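Local coordinates for protein putative hydroxymethylglutaryl-CoA synthase (Streptococcus mutans, PDB 3SQZ) that binds coenzyme A on a thiolase fold and probably catalyses the condensation of acetyl-CoA with acetoacetyl-CoA to give 3-hydroxy-3-methylglutaryl-CoA, at residues D55-R60 and Q65-G70; P182-Q187 and E379-I384. All blocks are in the same frame, centred on the assembly; numbering follows the deposited sequence.

Contacts 1 and 2 lie on the same side of the chain's centre, their centres about 12 Å apart, and both reach the same coenzyme A molecule. Each has buried touching residues, yet their chemistry differs. In contact 1 two short consecutive helices meet through apolar side-chain packing on Phe67; in contact 2 a loop and a helix almost two hundred residues further on meet through a polar centre at the Tyr381 hydroxyl. Arg60, on the first helix of contact 1, joins them by salt bridges to Glu184 and Glu382. The cofactor is shared out along its length: contact 1 serves the adenosine and diphosphate, contact 2 the pantetheine arm.

Contact 1 (D55-R60 and Q65-G70); sequences DLAEAR and QKFSKG. With COA (coenzyme A), chain D.
On the wall of the coenzyme A pocket, Phe67 fastens helix 64-71 to helix 53-60 by packing against Leu56 and Ala57. The two short helices follow one another closely, and the contact illustrates how one aromatic residue can tie such a pair together while another flank of its helix holds a cofactor. With CG anti to the carbonyl carbon (chi1 -59°), the Phe67 ring projects across to the first helix and leads with CE2. Phe67 CE2 lies 3.7 Å from Ala57 CB. The backbone N of Ala57 faces the ring edge, close to its plane, so the ring abuts the helix backbone as well as a methyl group. Leu56 comes in at about a right angle to Phe67, its CD2 4.1 Å from CE2.

The neighbouring residue works on the cofactor. Lys66 is extended throughout, and its CB lies over a face of the adenine at 3.7 Å from N7A of coenzyme A, with CG over C8A. The chain then runs on toward the diphosphate, where Lys66 NZ donates a hydrogen bond of 2.7 Å to O5A of coenzyme A. One side chain therefore serves both base and phosphate. Near the C-terminal end of the helix a pi-type turn gives Gln65 O two donors, Lys69 N and Gly70 N. Gly70, which has no side chain, lets the ribose come so close that Gly70 CA is 3.0 Å from O4B of coenzyme A.

Around this pair, Ser185 of the loop before strand 188-198 packs on Phe67, and Glu184 of the same loop packs on Leu56. Gly70 O is hydrogen-bonded to Lys272 of helix 271-279, while Arg60, at the end of helix 53-60, turns away toward helix 378-385.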
ATOM      1  N   ASP A  55      12.159 -19.293  -7.441  1.00 13.96           N
ATOM      2  CA  ASP A  55      11.345 -20.200  -8.245  1.00 13.48           C
ATOM      3  C   ASP A  55      10.946 -19.555  -9.575  1.00 13.16           C
ATOM      4  O   ASP A  55      10.971 -20.206 -10.622  1.00 14.22           O
ATOM      5  CB  ASP A  55      10.096 -20.662  -7.488  1.00 13.95           C
ATOM      6  CG  ASP A  55      10.409 -21.622  -6.349  1.00 14.66           C
ATOM      7  OD1 ASP A  55      11.512 -22.214  -6.332  1.00 16.70           O
ATOM      8  OD2 ASP A  55       9.540 -21.816  -5.474  1.00 14.10           O
ATOM      9  N   LEU A  56      10.556 -18.282  -9.531  1.00 12.62           N
ATOM     10  CA  LEU A  56      10.224 -17.555 -10.748  1.00 12.61           C
ATOM     11  C   LEU A  56      11.453 -17.481 -11.656  1.00 13.53           C
ATOM     12  O   LEU A  56      11.360 -17.705 -12.863  1.00 14.43           O
ATOM     13  CB  LEU A  56       9.710 -16.156 -10.413  1.00 12.90           C
ATOM     14  CG  LEU A  56       9.302 -15.302 -11.617  1.00 13.68           C
ATOM     15  CD1 LEU A  56       8.132 -15.923 -12.384  1.00 14.92           C
ATOM     16  CD2 LEU A  56       8.955 -13.882 -11.180  1.00 14.43           C
ATOM     17  N   ALA A  57      12.612 -17.188 -11.072  1.00 14.10           N
ATOM     18  CA  ALA A  57      13.843 -17.093 -11.848  1.00 15.35           C
ATOM     19  C   ALA A  57      14.127 -18.399 -12.579  1.00 16.47           C
ATOM     20  O   ALA A  57      14.451 -18.400 -13.768  1.00 17.19           O
ATOM     21  CB  ALA A  57      15.011 -16.718 -10.947  1.00 16.67           C
ATOM     22  N   GLU A  58      13.999 -19.509 -11.862  1.00 16.85           N
ATOM     23  CA  GLU A  58      14.251 -20.820 -12.447  1.00 17.66           C
ATOM     24  C   GLU A  58      13.308 -21.088 -13.618  1.00 17.20           C
ATOM     25  O   GLU A  58      13.734 -21.553 -14.673  1.00 18.45           O
ATOM     26  CB  GLU A  58      14.106 -21.918 -11.396  1.00 19.56           C
ATOM     27  CG  GLU A  58      14.199 -23.316 -11.980  1.00 22.15           C
ATOM     28  CD  GLU A  58      14.057 -24.396 -10.934  1.00 24.94           C
ATOM     29  N   ALA A  59      12.026 -20.786 -13.439  1.00 16.62           N
ATOM     30  CA  ALA A  59      11.043 -21.051 -14.483  1.00 16.72           C
ATOM     31  C   ALA A  59      11.272 -20.175 -15.708  1.00 17.21           C
ATOM     32  O   ALA A  59      11.031 -20.602 -16.839  1.00 19.00           O
ATOM     33  CB  ALA A  59       9.634 -20.860 -13.950  1.00 17.14           C
ATOM     34  N   ARG A  60      11.741 -18.952 -15.485  1.00 17.16           N
ATOM     35  CA  ARG A  60      11.866 -17.972 -16.565  1.00 18.09           C
ATOM     36  C   ARG A  60      13.258 -17.910 -17.188  1.00 19.69           C
ATOM     37  O   ARG A  60      13.479 -17.160 -18.138  1.00 22.01           O
ATOM     38  CB  ARG A  60      11.459 -16.579 -16.077  1.00 17.77           C
ATOM     39  CG  ARG A  60      10.018 -16.477 -15.614  1.00 17.25           C
ATOM     40  CD  ARG A  60       9.004 -16.534 -16.768  1.00 16.43           C
ATOM     41  NE  ARG A  60       7.656 -16.513 -16.214  1.00 15.32           N
ATOM     42  CZ  ARG A  60       6.912 -17.591 -15.992  1.00 14.87           C
ATOM     43  NH1 ARG A  60       7.357 -18.790 -16.344  1.00 16.60           N
ATOM     44  NH2 ARG A  60       5.717 -17.467 -15.425  1.00 14.69           N
ATOM     45  N   GLN A  65      19.919 -13.664  -9.187  1.00 19.16           N
ATOM     46  CA  GLN A  65      20.463 -12.443  -8.597  1.00 19.75           C
ATOM     47  C   GLN A  65      19.842 -11.177  -9.186  1.00 18.73           C
ATOM     48  O   GLN A  65      19.877 -10.114  -8.568  1.00 18.38           O
ATOM     49  CB  GLN A  65      21.990 -12.414  -8.689  1.00 22.67           C
ATOM     50  CG  GLN A  65      22.655 -13.442  -7.783  1.00 26.21           C
ATOM     51  CD  GLN A  65      24.121 -13.154  -7.548  1.00 29.62           C
ATOM     52  OE1 GLN A  65      24.789 -12.552  -8.387  1.00 31.28           O
ATOM     53  NE2 GLN A  65      24.631 -13.579  -6.396  1.00 31.24           N
ATOM     54  N   LYS A  66      19.262 -11.286 -10.375  1.00 18.47           N
ATOM     55  CA  LYS A  66      18.510 -10.166 -10.913  1.00 18.39           C
ATOM     56  C   LYS A  66      17.428  -9.755  -9.922  1.00 16.68           C
ATOM     57  O   LYS A  66      17.158  -8.572  -9.723  1.00 16.77           O
ATOM     58  CB  LYS A  66      17.868 -10.535 -12.244  1.00 19.47           C
ATOM     59  CG  LYS A  66      16.940  -9.466 -12.775  1.00 21.39           C
ATOM     60  CD  LYS A  66      16.372  -9.857 -14.123  1.00 23.66           C
ATOM     61  CE  LYS A  66      15.535  -8.740 -14.713  1.00 25.13           C
ATOM     62  NZ  LYS A  66      15.166  -9.051 -16.119  1.00 26.01           N
ATOM     63  N   PHE A  67      16.806 -10.744  -9.293  1.00 15.84           N
ATOM     64  CA  PHE A  67      15.749 -10.464  -8.337  1.00 15.41           C
ATOM     65  C   PHE A  67      16.300 -10.120  -6.955  1.00 15.06           C
ATOM     66  O   PHE A  67      15.931  -9.100  -6.377  1.00 15.27           O
ATOM     67  CB  PHE A  67      14.774 -11.637  -8.269  1.00 15.88           C
ATOM     68  CG  PHE A  67      14.115 -11.958  -9.586  1.00 16.05           C
ATOM     69  CD1 PHE A  67      13.923 -10.970 -10.547  1.00 16.73           C
ATOM     70  CD2 PHE A  67      13.675 -13.242  -9.863  1.00 16.55           C
ATOM     71  CE1 PHE A  67      13.302 -11.261 -11.759  1.00 17.04           C
ATOM     72  CE2 PHE A  67      13.056 -13.540 -11.071  1.00 17.23           C
ATOM     73  CZ  PHE A  67      12.871 -12.550 -12.019  1.00 17.24           C
ATOM     74  N   SER A  68      17.183 -10.959  -6.424  1.00 16.37           N
ATOM     75  CA  SER A  68      17.670 -10.759  -5.060  1.00 17.41           C
ATOM     76  C   SER A  68      18.514  -9.496  -4.906  1.00 18.24           C
ATOM     77  O   SER A  68      18.444  -8.822  -3.876  1.00 19.65           O
ATOM     78  CB  SER A  68      18.448 -11.981  -4.569  1.00 18.45           C
ATOM     79  OG  SER A  68      19.600 -12.198  -5.360  1.00 19.39           O
ATOM     80  N   LYS A  69      19.310  -9.175  -5.927  1.00 18.09           N
ATOM     81  CA  LYS A  69      20.169  -7.987  -5.884  1.00 18.61           C
ATOM     82  C   LYS A  69      19.666  -6.849  -6.772  1.00 17.27           C
ATOM     83  O   LYS A  69      19.733  -5.677  -6.395  1.00 18.21           O
ATOM     84  CB  LYS A  69      21.607  -8.345  -6.273  1.00 20.69           C
ATOM     85  CG  LYS A  69      22.275  -9.333  -5.333  1.00 22.88           C
ATOM     86  CD  LYS A  69      23.732  -9.560  -5.702  1.00 24.57           C
ATOM     87  N   GLY A  70      19.174  -7.193  -7.958  1.00 16.48           N
ATOM     88  CA  GLY A  70      18.726  -6.195  -8.912  1.00 15.85           C
ATOM     89  C   GLY A  70      17.477  -5.461  -8.460  1.00 14.77           C
ATOM     90  O   GLY A  70      17.448  -4.233  -8.423  1.00 16.40           O
TER
HETATM   91  N1A COA D 601      22.692  -9.339 -10.852  1.00 29.70           N
HETATM   92  C2A COA D 601      22.335  -8.192 -10.237  1.00 28.91           C
HETATM   93  N3A COA D 601      21.462  -7.315 -10.857  1.00 28.18           N
HETATM   94  C4A COA D 601      20.967  -7.619 -12.088  1.00 28.01           C
HETATM   95  C5A COA D 601      21.332  -8.802 -12.731  1.00 28.84           C
HETATM   96  C6A COA D 601      22.179  -9.653 -12.128  1.00 29.44           C
HETATM   97  N6A COA D 601      22.558 -10.875 -12.773  1.00 30.16           N
HETATM   98  N7A COA D 601      20.693  -8.853 -13.943  1.00 28.97           N
HETATM   99  C8A COA D 601      19.953  -7.747 -14.073  1.00 28.40           C
HETATM  100  N9A COA D 601      20.154  -6.974 -12.902  1.00 27.21           N
HETATM  101  C1B COA D 601      19.434  -5.758 -12.550  1.00 26.40           C
HETATM  102  C2B COA D 601      19.833  -4.321 -12.988  1.00 25.82           C
HETATM  103  O2B COA D 601      21.027  -3.859 -13.434  1.00 26.13           O
HETATM  104  C3B COA D 601      18.764  -3.501 -12.288  1.00 24.61           C
HETATM  105  O3B COA D 601      18.981  -2.565 -11.307  1.00 23.42           O
HETATM  106  P3B COA D 601      19.540  -1.157 -11.613  1.00 22.41           P
HETATM  107  O7A COA D 601      18.392  -0.281 -12.238  1.00 23.47           O
HETATM  108  O8A COA D 601      19.962  -0.601 -10.216  1.00 23.62           O
HETATM  109  O9A COA D 601      20.717  -1.262 -12.547  1.00 24.25           O
HETATM  110  C4B COA D 601      17.601  -4.416 -12.338  1.00 24.40           C
HETATM  111  O4B COA D 601      18.166  -5.644 -11.840  1.00 24.25           O
HETATM  112  C5B COA D 601      16.476  -4.332 -13.314  1.00 25.14           C
HETATM  113  O5B COA D 601      17.053  -4.686 -14.542  1.00 25.57           O
HETATM  114  P1A COA D 601      16.176  -4.683 -15.858  1.00 25.08           P
HETATM  115  O1A COA D 601      15.525  -3.259 -16.072  1.00 26.72           O
HETATM  116  O2A COA D 601      17.033  -5.078 -17.043  1.00 26.44           O
HETATM  117  O3A COA D 601      15.026  -5.757 -15.607  1.00 25.60           O
HETATM  118  P2A COA D 601      13.669  -5.833 -16.428  1.00 26.99           P
HETATM  119  O4A COA D 601      13.888  -5.406 -17.927  1.00 29.13           O
HETATM  120  O5A COA D 601      13.131  -7.244 -16.364  1.00 29.47           O
HETATM  121  O6A COA D 601      12.610  -4.832 -15.766  1.00 23.14           O
HETATM  122  CBP COA D 601      11.492  -3.588 -14.004  1.00 21.77           C
HETATM  123  CCP COA D 601      12.630  -4.495 -14.404  1.00 22.95           C
HETATM  124  CDP COA D 601      11.610  -2.304 -14.753  1.00 23.25           C
HETATM  125  CEP COA D 601      11.540  -3.303 -12.522  1.00 21.49           C
HETATM  126  CAP COA D 601      10.212  -4.295 -14.349  1.00 20.32           C
HETATM  127  OAP COA D 601       9.952  -5.336 -13.497  1.00 19.90           O
HETATM  128  C9P COA D 601       9.026  -3.356 -14.444  1.00 20.14           C
HETATM  129  O9P COA D 601       8.850  -2.604 -15.398  1.00 20.57           O
HETATM  130  N8P COA D 601       8.059  -3.440 -13.334  1.00 19.37           N
HETATM  131  C7P COA D 601       6.972  -2.488 -13.208  1.00 19.36           C
HETATM  132  C6P COA D 601       7.416  -1.105 -12.781  1.00 20.80           C
HETATM  133  C5P COA D 601       6.250  -0.153 -12.511  1.00 19.98           C
HETATM  134  O5P COA D 601       5.147  -0.572 -12.244  1.00 18.49           O
HETATM  135  N4P COA D 601       6.508   1.262 -12.489  1.00 20.24           N
HETATM  136  C3P COA D 601       5.431   2.195 -12.127  1.00 19.64           C
HETATM  137  C2P COA D 601       5.571   2.903 -10.808  1.00 21.71           C
HETATM  138  S1P COA D 601       7.148   3.615 -10.467  1.00 24.23           S

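Contact 2 (P182-Q187 and E379-I384). With COA (coenzyme A), chain D.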
ATOM      1  N   PRO A 182       8.009  -7.947 -18.277  1.00 15.44           N
ATOM      2  CA  PRO A 182       9.025  -7.428 -17.359  1.00 15.78           C
ATOM      3  C   PRO A 182       8.457  -7.209 -15.954  1.00 14.48           C
ATOM      4  O   PRO A 182       9.158  -7.444 -14.973  1.00 15.54           O
ATOM      5  CB  PRO A 182       9.434  -6.104 -18.010  1.00 17.13           C
ATOM      6  CG  PRO A 182       9.189  -6.324 -19.469  1.00 17.23           C
ATOM      7  CD  PRO A 182       7.940  -7.165 -19.524  1.00 16.59           C
ATOM      8  N   GLY A 183       7.201  -6.785 -15.857  1.00 13.60           N
ATOM      9  CA  GLY A 183       6.596  -6.513 -14.568  1.00 13.03           C
ATOM     10  C   GLY A 183       6.187  -7.732 -13.762  1.00 12.23           C
ATOM     11  O   GLY A 183       5.749  -7.589 -12.627  1.00 12.90           O
ATOM     12  N   GLU A 184       6.329  -8.929 -14.328  1.00 12.09           N
ATOM     13  CA  GLU A 184       5.927 -10.125 -13.602  1.00 11.43           C
ATOM     14  C   GLU A 184       6.649 -10.230 -12.263  1.00 11.74           C
ATOM     15  O   GLU A 184       6.090 -10.714 -11.268  1.00 12.27           O
ATOM     16  CB  GLU A 184       6.191 -11.376 -14.439  1.00 11.80           C
ATOM     17  CG  GLU A 184       5.523 -12.596 -13.856  1.00 12.27           C
ATOM     18  CD  GLU A 184       5.728 -13.862 -14.673  1.00 12.07           C
ATOM     19  OE1 GLU A 184       5.009 -14.841 -14.400  1.00 12.46           O
ATOM     20  OE2 GLU A 184       6.594 -13.895 -15.579  1.00 13.51           O
ATOM     21  N   SER A 185       7.895  -9.773 -12.245  1.00 12.29           N
ATOM     22  CA  SER A 185       8.702  -9.826 -11.041  1.00 13.70           C
ATOM     23  C   SER A 185       8.343  -8.750 -10.015  1.00 13.15           C
ATOM     24  O   SER A 185       8.868  -8.783  -8.905  1.00 15.32           O
ATOM     25  CB  SER A 185      10.176  -9.703 -11.404  1.00 15.95           C
ATOM     26  OG  SER A 185      10.388  -8.499 -12.106  1.00 17.96           O
ATOM     27  N   THR A 186       7.483  -7.799 -10.387  1.00 12.48           N
ATOM     28  CA  THR A 186       7.047  -6.746  -9.467  1.00 13.84           C
ATOM     29  C   THR A 186       5.545  -6.819  -9.211  1.00 12.35           C
ATOM     30  O   THR A 186       4.853  -5.792  -9.096  1.00 13.98           O
ATOM     31  CB  THR A 186       7.477  -5.334  -9.933  1.00 14.59           C
ATOM     32  OG1 THR A 186       6.934  -5.043 -11.227  1.00 15.69           O
ATOM     33  CG2 THR A 186       8.989  -5.253  -9.997  1.00 15.51           C
ATOM     34  N   GLN A 187       5.060  -8.051  -9.082  1.00 11.60           N
ATOM     35  CA  GLN A 187       3.682  -8.325  -8.694  1.00 11.22           C
ATOM     36  C   GLN A 187       3.552  -8.340  -7.168  1.00 10.40           C
ATOM     37  O   GLN A 187       4.548  -8.175  -6.455  1.00 12.24           O
ATOM     38  CB  GLN A 187       3.221  -9.629  -9.354  1.00 10.95           C
ATOM     39  CG  GLN A 187       3.061  -9.429 -10.858  1.00 11.01           C
ATOM     40  CD  GLN A 187       2.689 -10.662 -11.656  1.00 11.01           C
ATOM     41  OE1 GLN A 187       1.962 -10.555 -12.644  1.00 11.92           O
ATOM     42  NE2 GLN A 187       3.211 -11.826 -11.274  1.00 11.93           N
ATOM     43  N   GLU A 379       3.907 -23.102 -11.815  1.00 12.33           N
ATOM     44  CA  GLU A 379       2.730 -23.632 -12.505  1.00 13.50           C
ATOM     45  C   GLU A 379       1.425 -23.293 -11.787  1.00 12.58           C
ATOM     46  O   GLU A 379       0.455 -22.847 -12.412  1.00 13.19           O
ATOM     47  CB  GLU A 379       2.846 -25.147 -12.665  1.00 16.39           C
ATOM     48  CG  GLU A 379       3.892 -25.577 -13.662  1.00 19.32           C
ATOM     49  N   ASN A 380       1.390 -23.506 -10.480  1.00 12.31           N
ATOM     50  CA  ASN A 380       0.181 -23.201  -9.719  1.00 12.50           C
ATOM     51  C   ASN A 380      -0.060 -21.713  -9.547  1.00 11.85           C
ATOM     52  O   ASN A 380      -1.213 -21.269  -9.554  1.00 13.43           O
ATOM     53  CB  ASN A 380       0.177 -23.919  -8.373  1.00 12.97           C
ATOM     54  CG  ASN A 380      -0.140 -25.389  -8.513  1.00 14.07           C
ATOM     55  OD1 ASN A 380      -0.892 -25.783  -9.406  1.00 15.58           O
ATOM     56  ND2 ASN A 380       0.429 -26.208  -7.640  1.00 15.03           N
ATOM     57  N   TYR A 381       1.014 -20.937  -9.416  1.00 11.52           N
ATOM     58  CA  TYR A 381       0.877 -19.484  -9.380  1.00 11.37           C
ATOM     59  C   TYR A 381       0.248 -18.971 -10.679  1.00 11.25           C
ATOM     60  O   TYR A 381      -0.633 -18.111 -10.653  1.00 11.75           O
ATOM     61  CB  TYR A 381       2.229 -18.804  -9.092  1.00 11.58           C
ATOM     62  CG  TYR A 381       2.526 -17.622  -9.991  1.00 10.81           C
ATOM     63  CD1 TYR A 381       1.946 -16.380  -9.756  1.00 10.75           C
ATOM     64  CD2 TYR A 381       3.366 -17.757 -11.087  1.00 11.45           C
ATOM     65  CE1 TYR A 381       2.198 -15.309 -10.597  1.00 11.07           C
ATOM     66  CE2 TYR A 381       3.624 -16.696 -11.928  1.00 11.61           C
ATOM     67  CZ  TYR A 381       3.041 -15.470 -11.677  1.00 10.70           C
ATOM     68  OH  TYR A 381       3.281 -14.408 -12.518  1.00 11.81           O
ATOM     69  N   GLU A 382       0.675 -19.515 -11.814  1.00 11.79           N
ATOM     70  CA  GLU A 382       0.127 -19.080 -13.096  1.00 12.67           C
ATOM     71  C   GLU A 382      -1.368 -19.345 -13.174  1.00 13.55           C
ATOM     72  O   GLU A 382      -2.146 -18.509 -13.641  1.00 16.01           O
ATOM     73  CB  GLU A 382       0.838 -19.774 -14.255  1.00 13.54           C
ATOM     74  CG  GLU A 382       2.244 -19.275 -14.484  1.00 13.71           C
ATOM     75  CD  GLU A 382       2.986 -20.066 -15.535  1.00 16.01           C
ATOM     76  OE1 GLU A 382       2.484 -21.125 -15.960  1.00 20.30           O
ATOM     77  OE2 GLU A 382       4.077 -19.631 -15.931  1.00 15.55           O
ATOM     78  N   LYS A 383      -1.775 -20.516 -12.709  1.00 13.99           N
ATOM     79  CA  LYS A 383      -3.175 -20.897 -12.760  1.00 15.67           C
ATOM     80  C   LYS A 383      -4.015 -20.070 -11.791  1.00 14.89           C
ATOM     81  O   LYS A 383      -5.108 -19.620 -12.133  1.00 16.38           O
ATOM     82  CB  LYS A 383      -3.331 -22.387 -12.454  1.00 19.37           C
ATOM     83  CG  LYS A 383      -2.840 -23.295 -13.569  1.00 22.76           C
ATOM     84  N   ILE A 384      -3.506 -19.880 -10.582  1.00 13.13           N
ATOM     85  CA  ILE A 384      -4.272 -19.215  -9.543  1.00 12.61           C
ATOM     86  C   ILE A 384      -4.319 -17.697  -9.740  1.00 11.88           C
ATOM     87  O   ILE A 384      -5.386 -17.082  -9.668  1.00 12.63           O
ATOM     88  CB  ILE A 384      -3.711 -19.581  -8.152  1.00 13.81           C
ATOM     89  CG1 ILE A 384      -4.007 -21.055  -7.851  1.00 15.32           C
ATOM     90  CG2 ILE A 384      -4.292 -18.689  -7.076  1.00 15.36           C
ATOM     91  CD1 ILE A 384      -3.303 -21.594  -6.621  1.00 16.94           C
TER
HETATM   92  N1A COA D 601      22.692  -9.339 -10.852  1.00 29.70           N
HETATM   93  C2A COA D 601      22.335  -8.192 -10.237  1.00 28.91           C
HETATM   94  N3A COA D 601      21.462  -7.315 -10.857  1.00 28.18           N
HETATM   95  C4A COA D 601      20.967  -7.619 -12.088  1.00 28.01           C
HETATM   96  C5A COA D 601      21.332  -8.802 -12.731  1.00 28.84           C
HETATM   97  C6A COA D 601      22.179  -9.653 -12.128  1.00 29.44           C
HETATM   98  N6A COA D 601      22.558 -10.875 -12.773  1.00 30.16           N
HETATM   99  N7A COA D 601      20.693  -8.853 -13.943  1.00 28.97           N
HETATM  100  C8A COA D 601      19.953  -7.747 -14.073  1.00 28.40           C
HETATM  101  N9A COA D 601      20.154  -6.974 -12.902  1.00 27.21           N
HETATM  102  C1B COA D 601      19.434  -5.758 -12.550  1.00 26.40           C
HETATM  103  C2B COA D 601      19.833  -4.321 -12.988  1.00 25.82           C
HETATM  104  O2B COA D 601      21.027  -3.859 -13.434  1.00 26.13           O
HETATM  105  C3B COA D 601      18.764  -3.501 -12.288  1.00 24.61           C
HETATM  106  O3B COA D 601      18.981  -2.565 -11.307  1.00 23.42           O
HETATM  107  P3B COA D 601      19.540  -1.157 -11.613  1.00 22.41           P
HETATM  108  O7A COA D 601      18.392  -0.281 -12.238  1.00 23.47           O
HETATM  109  O8A COA D 601      19.962  -0.601 -10.216  1.00 23.62           O
HETATM  110  O9A COA D 601      20.717  -1.262 -12.547  1.00 24.25           O
HETATM  111  C4B COA D 601      17.601  -4.416 -12.338  1.00 24.40           C
HETATM  112  O4B COA D 601      18.166  -5.644 -11.840  1.00 24.25           O
HETATM  113  C5B COA D 601      16.476  -4.332 -13.314  1.00 25.14           C
HETATM  114  O5B COA D 601      17.053  -4.686 -14.542  1.00 25.57           O
HETATM  115  P1A COA D 601      16.176  -4.683 -15.858  1.00 25.08           P
HETATM  116  O1A COA D 601      15.525  -3.259 -16.072  1.00 26.72           O
HETATM  117  O2A COA D 601      17.033  -5.078 -17.043  1.00 26.44           O
HETATM  118  O3A COA D 601      15.026  -5.757 -15.607  1.00 25.60           O
HETATM  119  P2A COA D 601      13.669  -5.833 -16.428  1.00 26.99           P
HETATM  120  O4A COA D 601      13.888  -5.406 -17.927  1.00 29.13           O
HETATM  121  O5A COA D 601      13.131  -7.244 -16.364  1.00 29.47           O
HETATM  122  O6A COA D 601      12.610  -4.832 -15.766  1.00 23.14           O
HETATM  123  CBP COA D 601      11.492  -3.588 -14.004  1.00 21.77           C
HETATM  124  CCP COA D 601      12.630  -4.495 -14.404  1.00 22.95           C
HETATM  125  CDP COA D 601      11.610  -2.304 -14.753  1.00 23.25           C
HETATM  126  CEP COA D 601      11.540  -3.303 -12.522  1.00 21.49           C
HETATM  127  CAP COA D 601      10.212  -4.295 -14.349  1.00 20.32           C
HETATM  128  OAP COA D 601       9.952  -5.336 -13.497  1.00 19.90           O
HETATM  129  C9P COA D 601       9.026  -3.356 -14.444  1.00 20.14           C
HETATM  130  O9P COA D 601       8.850  -2.604 -15.398  1.00 20.57           O
HETATM  131  N8P COA D 601       8.059  -3.440 -13.334  1.00 19.37           N
HETATM  132  C7P COA D 601       6.972  -2.488 -13.208  1.00 19.36           C
HETATM  133  C6P COA D 601       7.416  -1.105 -12.781  1.00 20.80           C
HETATM  134  C5P COA D 601       6.250  -0.153 -12.511  1.00 19.98           C
HETATM  135  O5P COA D 601       5.147  -0.572 -12.244  1.00 18.49           O
HETATM  136  N4P COA D 601       6.508   1.262 -12.489  1.00 20.24           N
HETATM  137  C3P COA D 601       5.431   2.195 -12.127  1.00 19.64           C
HETATM  138  C2P COA D 601       5.571   2.903 -10.808  1.00 21.71           C
HETATM  139  S1P COA D 601       7.148   3.615 -10.467  1.00 24.23           S
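The hydroxyl of Tyr381 sits between Glu184 and Gln187, a polar knot that joins helix 378-385 to the loop between strands 166-175 and 188-198 of the thiolase fold. It shows how a phenol can donate and accept at once. Tyr381 OH donates a hydrogen bond to Glu184 OE1 at 2.6 Å, a short bond made to the anti lone pair of the carboxylate oxygen and lying at the ring edge, in the ring plane. Gln187 NE2 donates in return to Tyr381 OH at 2.9 Å, with an N-H...O angle of 158°. The hydroxyl is nearly in the amide plane, although amide and ring are turned 71° against each other. Tyr381 reaches this position at some cost: chi1 of 135° leaves CG almost eclipsed with its own carbonyl carbon, a strain that the two bonds presumably offset.

A second shell fixes both partners. Glu184, extended, presents its other oxygen OE2 to the backbone N of Gly180 and to Arg60 of helix 53-60, which also reaches Glu382; this pairing would be expected to keep the buried carboxylate charged. Gln187 OE1 accepts from the backbone N of Tyr177 and Gly178, so the amide can hardly flip and NE2 stays directed at the phenol.

On its other flank the loop grips the pantetheine arm. OAP of coenzyme A donates to Pro182 O at 2.7 Å, and N8P donates to Thr186 OG1 at 2.9 Å. Thr186 is steadied in turn by Gly183, whose carbonyl oxygen takes two bonds from the same face of its plane: one from Thr186 N at 2.8 Å, the other from Thr186 OG1 at 3.1 Å.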